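Local atomic coordinates of oxidoreductase, short-chain dehydrogenase/reductase family (Aeromonas hydrophila subsp. hydrophila, PDB entry 3L6E), a protein that probably works as an NAD(P)-dependent oxidoreductase of the short-chain dehydrogenase/reductase family, perhaps reducing 3-dehydrosphinganine in sphingolipid metabolism. Residues Q41-E44 and L45-N49; C149-K152 and W153-G157; A164-K167 and D168-L171. One frame throughout, in Å; residues are numbered along the deposited sequence.

Contact 1: residues Q41-E44 and L45-N49; sequences QQQE and LLLGN. Unlike the reference sequence in segment 41-44: Q42 (reference Glu). Unlike the reference sequence in segment 45-49: L45 (reference Glu), N49 (reference Lys).
Four successive i to i+4 hydrogen bonds tie the two segments into the last turns of helix 37-47: L45 N to Q41 O (2.8 Å), L46 N to Q42 O, L47 N to Q43 O, and G48 N to E44 O (2.7 Å). This helix is the crossover of a beta-alpha-beta unit in the Rossmann fold, between strands 29-34 and 51-55. G48 is the first residue to leave helical angles, with a positive phi of 63°, while its N still bonds back to E44 O. The leucines mostly touch backbone oxygens one turn back. L45 sets its CB 3.5 Å from Q41 O. L46 lays its CB against Q42 O, and L47 puts CB and CG over Q43 O, with CG 3.6 Å from that oxygen. Q43 is the buried residue of the contact. Its chain bends about CB-CG (chi2 -70°), so the amide turns alongside the leucines instead of running straight out. Q43 and both L46 and L47 lie side by side and point the same way. Q43 packs on R17 and I21 of helix 14-25 and M32 of strand 29-34, and L47 touches T20. The amide nitrogen of Q43 is buried without a polar partner in the model. Q43 OE1 lies 4.1 Å from L46 CD2, and Q43 NE2 lies 4.2 Å from L47 CD1.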
loop_
_atom_site.group_PDB
_atom_site.type_symbol
_atom_site.label_atom_id
_atom_site.label_comp_id
_atom_site.label_asym_id
_atom_site.label_seq_id
_atom_site.Cartn_x
_atom_site.Cartn_y
_atom_site.Cartn_z
ATOM N N GLN A 41 29.933 -0.326 7.567
ATOM C CA GLN A 41 30.866 -1.410 7.890
ATOM C C GLN A 41 30.216 -2.501 8.739
ATOM O O GLN A 41 30.468 -3.697 8.527
ATOM C CB GLN A 41 32.109 -0.882 8.624
ATOM C CG GLN A 41 33.063 -0.033 7.774
ATOM C CD GLN A 41 34.332 0.354 8.524
ATOM O OE1 GLN A 41 35.425 0.386 7.946
ATOM N NE2 GLN A 41 34.198 0.627 9.819
ATOM N N GLN A 42 29.403 -2.077 9.714
ATOM C CA GLN A 42 28.714 -3.005 10.614
ATOM C C GLN A 42 27.775 -3.887 9.781
ATOM O O GLN A 42 27.599 -5.065 10.066
ATOM C CB GLN A 42 27.992 -2.245 11.762
ATOM C CG GLN A 42 26.450 -2.321 11.805
ATOM C CD GLN A 42 25.760 -1.213 12.651
ATOM O OE1 GLN A 42 24.527 -1.078 12.617
ATOM N NE2 GLN A 42 26.548 -0.416 13.383
ATOM N N GLN A 43 27.202 -3.306 8.728
ATOM C CA GLN A 43 26.334 -4.036 7.828
ATOM C C GLN A 43 27.129 -4.972 6.904
ATOM O O GLN A 43 26.660 -6.068 6.573
ATOM C CB GLN A 43 25.466 -3.066 7.028
ATOM C CG GLN A 43 24.397 -2.326 7.837
ATOM C CD GLN A 43 23.265 -3.224 8.313
ATOM O OE1 GLN A 43 23.264 -3.687 9.466
ATOM N NE2 GLN A 43 22.284 -3.464 7.437
ATOM N N GLU A 44 28.316 -4.537 6.483
ATOM C CA GLU A 44 29.203 -5.378 5.679
ATOM C C GLU A 44 29.670 -6.606 6.475
ATOM O O GLU A 44 29.704 -7.714 5.940
ATOM C CB GLU A 44 30.397 -4.573 5.115
ATOM C CG GLU A 44 30.034 -3.715 3.893
ATOM C CD GLU A 44 31.247 -3.146 3.148
ATOM O OE1 GLU A 44 31.845 -2.153 3.626
ATOM O OE2 GLU A 44 31.585 -3.675 2.067
ATOM N N LEU A 45 29.979 -6.391 7.758
ATOM C CA LEU A 45 30.362 -7.451 8.706
ATOM C C LEU A 45 29.223 -8.453 8.916
ATOM O O LEU A 45 29.450 -9.658 9.039
ATOM C CB LEU A 45 30.771 -6.823 10.050
ATOM C CG LEU A 45 31.766 -7.536 10.976
ATOM C CD1 LEU A 45 32.859 -6.575 11.435
ATOM C CD2 LEU A 45 31.076 -8.174 12.181
ATOM N N LEU A 46 27.993 -7.948 8.946
ATOM C CA LEU A 46 26.825 -8.805 9.112
ATOM C C LEU A 46 26.463 -9.593 7.848
ATOM O O LEU A 46 26.122 -10.765 7.940
ATOM C CB LEU A 46 25.615 -7.990 9.596
ATOM C CG LEU A 46 24.288 -8.725 9.849
ATOM C CD1 LEU A 46 24.303 -9.519 11.159
ATOM C CD2 LEU A 46 23.119 -7.755 9.840
ATOM N N LEU A 47 26.539 -8.956 6.681
ATOM C CA LEU A 47 25.954 -9.527 5.466
ATOM C C LEU A 47 26.972 -9.937 4.402
ATOM O O LEU A 47 26.611 -10.616 3.424
ATOM C CB LEU A 47 24.879 -8.598 4.875
ATOM C CG LEU A 47 23.765 -8.099 5.813
ATOM C CD1 LEU A 47 22.986 -6.926 5.186
ATOM C CD2 LEU A 47 22.825 -9.227 6.266
ATOM N N GLY A 48 28.226 -9.528 4.601
ATOM C CA GLY A 48 29.355 -9.988 3.792
ATOM C C GLY A 48 29.273 -9.624 2.320
ATOM O O GLY A 48 29.052 -8.458 1.974
ATOM N N ASN A 49 29.445 -10.631 1.463
ATOM C CA ASN A 49 29.569 -10.432 0.017
ATOM C C ASN A 49 28.251 -10.145 -0.704
ATOM O O ASN A 49 28.233 -9.915 -1.910
ATOM C CB ASN A 49 30.345 -11.593 -0.649
ATOM C CG ASN A 49 29.700 -12.972 -0.435
ATOM O OD1 ASN A 49 29.894 -13.879 -1.246
ATOM N ND2 ASN A 49 28.961 -13.142 0.656
#

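Contact 2: residues C149-K152 and W153-G157; sequences CASK and WGMRG
K152, W153 and M155 carry this local contact, in which each side chain leans on the backbone of the turn before or after it. K152 starts with CG between its own N and carbonyl carbon (chi1 63°). That torsion lays CG over the start of the next residue, with K152 CG 3.3 Å from W153 N. From CG-CD onward the chain bends, and NZ leaves the helix and is hydrogen-bonded to S136 OG on strand 128-137.

The indole of W153 lies back along the preceding turn. The ring meets C149 O at its edge, near the ring plane, with W153 CD1 3.3 Å from that oxygen. The same CD1 rests 4.2 Å from C149 CB. C149 O also accepts the W153 N-H, with W153 N 2.9 Å away, so one carbonyl has both the amide and the ring edge of W153 around it.

K152 is probably the lysine of the YxxxK motif of short-chain dehydrogenases, as in its relatives. It lies on helix 145-165 of the Rossmann fold, which joins strands 128-137 and 171-181.

M155, a selenomethionine, is the buried member. Its chain curls at the selenium (chi3 -79°) and brings CE back under the previous turn. M155 CE lies 3.3 Å from S151 O, equally close to K152 CA, and 3.6 Å from S151 OG. The CE approach is a plain packing contact; the S151 hydroxyl has a weak hydrogen bond with N108 ND2. L109 and T112 of helix 98-123 pack on M155, as does L134 of strand 128-137. R156 N bonds straight back to K152 O at 3.0 Å, while the R156 guanidinium runs outward to a salt bridge with E160.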
loop_
_atom_site.group_PDB
_atom_site.type_symbol
_atom_site.label_atom_id
_atom_site.label_comp_id
_atom_site.label_asym_id
_atom_site.label_seq_id
_atom_site.Cartn_x
_atom_site.Cartn_y
_atom_site.Cartn_z
ATOM N N CYS A 149 6.432 18.609 7.582
ATOM C CA CYS A 149 5.389 18.663 6.559
ATOM C C CYS A 149 5.899 19.353 5.323
ATOM O O CYS A 149 5.776 18.803 4.235
ATOM C CB CYS A 149 4.128 19.340 7.064
ATOM S SG CYS A 149 3.261 18.313 8.226
ATOM N N ALA A 150 6.497 20.532 5.492
ATOM C CA ALA A 150 7.173 21.197 4.385
ATOM C C ALA A 150 8.051 20.189 3.641
ATOM O O ALA A 150 7.893 19.996 2.441
ATOM C CB ALA A 150 8.000 22.356 4.872
ATOM N N SER A 151 8.940 19.526 4.374
ATOM C CA SER A 151 9.895 18.596 3.789
ATOM C C SER A 151 9.250 17.483 2.974
ATOM O O SER A 151 9.593 17.298 1.799
ATOM C CB SER A 151 10.800 17.999 4.870
ATOM O OG SER A 151 11.887 17.301 4.293
ATOM N N LYS A 152 8.326 16.745 3.589
ATOM C CA LYS A 152 7.686 15.620 2.918
ATOM C C LYS A 152 6.761 16.036 1.769
ATOM O O LYS A 152 6.781 15.392 0.723
ATOM C CB LYS A 152 6.971 14.678 3.905
ATOM C CG LYS A 152 5.826 15.279 4.687
ATOM C CD LYS A 152 5.239 14.256 5.651
ATOM C CE LYS A 152 4.902 14.924 6.989
ATOM N NZ LYS A 152 5.614 14.261 8.149
ATOM N N TRP A 153 5.959 17.089 1.961
ATOM C CA TRP A 153 5.121 17.603 0.860
ATOM C C TRP A 153 5.913 18.047 -0.377
ATOM O O TRP A 153 5.575 17.654 -1.486
ATOM C CB TRP A 153 4.102 18.657 1.326
ATOM C CG TRP A 153 2.954 17.983 1.993
ATOM C CD1 TRP A 153 2.714 17.910 3.338
ATOM C CD2 TRP A 153 1.934 17.199 1.358
ATOM N NE1 TRP A 153 1.587 17.160 3.580
ATOM C CE2 TRP A 153 1.092 16.701 2.386
ATOM C CE3 TRP A 153 1.635 16.882 0.018
ATOM C CZ2 TRP A 153 -0.039 15.902 2.118
ATOM C CZ3 TRP A 153 0.514 16.087 -0.251
ATOM C CH2 TRP A 153 -0.309 15.602 0.800
ATOM N N GLY A 154 6.981 18.808 -0.180
ATOM C CA GLY A 154 7.906 19.122 -1.270
ATOM C C GLY A 154 8.406 17.907 -2.048
ATOM O O GLY A 154 8.442 17.933 -3.283
HETATM N N MSE A 155 8.781 16.847 -1.329
HETATM C CA MSE A 155 9.272 15.611 -1.943
HETATM C C MSE A 155 8.194 14.914 -2.759
HETATM O O MSE A 155 8.450 14.438 -3.858
HETATM C CB MSE A 155 9.804 14.636 -0.873
HETATM C CG MSE A 155 11.126 15.065 -0.271
HETATM SE SE MSE A 155 11.818 13.802 1.046
HETATM C CE MSE A 155 10.740 14.283 2.595
ATOM N N ARG A 156 6.997 14.836 -2.186
ATOM C CA ARG A 156 5.838 14.289 -2.864
ATOM C C ARG A 156 5.475 15.113 -4.091
ATOM O O ARG A 156 5.148 14.556 -5.139
ATOM C CB ARG A 156 4.661 14.228 -1.912
ATOM C CG ARG A 156 3.449 13.514 -2.465
ATOM C CD ARG A 156 2.419 13.328 -1.374
ATOM N NE ARG A 156 1.270 12.550 -1.831
ATOM C CZ ARG A 156 0.364 11.999 -1.027
ATOM N NH1 ARG A 156 0.458 12.132 0.294
ATOM N NH2 ARG A 156 -0.647 11.312 -1.554
ATOM N N GLY A 157 5.542 16.440 -3.961
ATOM C CA GLY A 157 5.261 17.325 -5.094
ATOM C C GLY A 157 6.167 16.963 -6.259
ATOM O O GLY A 157 5.697 16.652 -7.341
#

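Contact 3: residues A164-K167 and D168-L171; sequences AELK and DSPL. Unlike the reference sequence in segment 168-171: D168 (reference Gly).
The carboxylate of D168 stands over one face of the K167 carbonyl group, with D168 OD2 3.5 Å from K167 C. K167 NZ lies on that same side, 4.2 Å from D168 OD2, which is too far for a salt bridge. The two side chains run alongside each other and point the same way. Their opposite charges may still attract weakly. On the other face of the K167 carbonyl lie L166 O and S169 N, joined by a hydrogen bond of 3.0 Å. S169 N sits above the plane of the L166 carbonyl, 44° out of it. This bond closes a type II beta turn from L166 to S169, with D168 in the third position at a positive phi of 73°. S169 CB also presses on the turn, 3.2 Å from L166 O. On the inner side the apolar ends meet: L166 CD1 is 4.2 Å from L171 CD2. The turn lets the chain leave helix 145-165 and enter strand 171-181, and helix 98-123 lies beneath it, with V120 touching L166 and I123 touching L171.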
loop_
_atom_site.group_PDB
_atom_site.type_symbol
_atom_site.label_atom_id
_atom_site.label_comp_id
_atom_site.label_asym_id
_atom_site.label_seq_id
_atom_site.Cartn_x
_atom_site.Cartn_y
_atom_site.Cartn_z
ATOM N N ALA A 164 4.226 11.515 -13.319
ATOM C CA ALA A 164 3.298 11.871 -14.394
ATOM C C ALA A 164 4.052 12.204 -15.695
ATOM O O ALA A 164 3.536 12.000 -16.800
ATOM C CB ALA A 164 2.403 13.030 -13.974
ATOM N N GLU A 165 5.271 12.713 -15.539
ATOM C CA GLU A 165 6.177 12.991 -16.643
ATOM C C GLU A 165 6.742 11.690 -17.220
ATOM O O GLU A 165 6.995 11.593 -18.418
ATOM C CB GLU A 165 7.300 13.892 -16.129
ATOM C CG GLU A 165 8.435 14.189 -17.085
ATOM C CD GLU A 165 9.604 14.856 -16.381
ATOM O OE1 GLU A 165 10.769 14.572 -16.753
ATOM O OE2 GLU A 165 9.358 15.658 -15.450
ATOM N N LEU A 166 6.931 10.690 -16.358
ATOM C CA LEU A 166 7.456 9.389 -16.775
ATOM C C LEU A 166 6.365 8.365 -17.103
ATOM O O LEU A 166 6.647 7.175 -17.234
ATOM C CB LEU A 166 8.434 8.828 -15.738
ATOM C CG LEU A 166 9.751 9.562 -15.457
ATOM C CD1 LEU A 166 10.489 8.864 -14.329
ATOM C CD2 LEU A 166 10.645 9.685 -16.700
ATOM N N LYS A 167 5.123 8.826 -17.249
ATOM C CA LYS A 167 4.064 7.993 -17.817
ATOM C C LYS A 167 4.577 7.350 -19.107
ATOM O O LYS A 167 5.264 8.009 -19.902
ATOM C CB LYS A 167 2.830 8.837 -18.147
ATOM C CG LYS A 167 1.652 8.686 -17.188
ATOM C CD LYS A 167 0.323 8.532 -17.948
ATOM C CE LYS A 167 -0.327 9.864 -18.328
ATOM N NZ LYS A 167 0.273 10.506 -19.528
ATOM N N ASP A 168 4.258 6.070 -19.302
ATOM C CA ASP A 168 4.596 5.346 -20.542
ATOM C C ASP A 168 6.082 5.001 -20.677
ATOM O O ASP A 168 6.510 4.462 -21.706
ATOM C CB ASP A 168 4.155 6.139 -21.783
ATOM C CG ASP A 168 2.689 6.501 -21.756
ATOM O OD1 ASP A 168 1.854 5.580 -21.671
ATOM O OD2 ASP A 168 2.375 7.709 -21.838
ATOM N N SER A 169 6.863 5.330 -19.653
ATOM C CA SER A 169 8.284 5.002 -19.616
ATOM C C SER A 169 8.452 3.796 -18.704
ATOM O O SER A 169 7.800 3.712 -17.663
ATOM C CB SER A 169 9.101 6.201 -19.118
ATOM O OG SER A 169 10.410 5.836 -18.716
ATOM N N PRO A 170 9.326 2.850 -19.092
ATOM C CA PRO A 170 9.452 1.606 -18.329
ATOM C C PRO A 170 9.890 1.799 -16.871
ATOM O O PRO A 170 9.902 0.840 -16.098
ATOM C CB PRO A 170 10.501 0.812 -19.118
ATOM C CG PRO A 170 11.243 1.845 -19.919
ATOM C CD PRO A 170 10.225 2.875 -20.262
ATOM N N LEU A 171 10.241 3.022 -16.492
ATOM C CA LEU A 171 10.654 3.269 -15.112
ATOM C C LEU A 171 9.435 3.596 -14.248
ATOM O O LEU A 171 8.661 4.502 -14.566
ATOM C CB LEU A 171 11.722 4.365 -15.057
ATOM C CG LEU A 171 12.309 4.847 -13.724
ATOM C CD1 LEU A 171 12.845 3.704 -12.877
ATOM C CD2 LEU A 171 13.407 5.857 -14.014
#

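All three are local contacts at the surface of one Rossmann-type domain, each with a single buried residue. Contacts 2 and 3 share helix 145-165: contact 2 lies in its body, and contact 3 turns the chain off its end. Their nearest atoms are about 8 Å apart. Both lean on helix 98-123. Contact 1 is on the opposite side of the chain's centre, about 33 Å from contact 2 between centres. Contacts 1 and 2 are built on runs of helical hydrogen bonds, whereas contact 3 has one turn bond. In contact 2 a lysine reaches strand 128-137; in contact 1 a buried glutamine lies beside leucines, and the contact packs on helix 14-25 and strand 29-34.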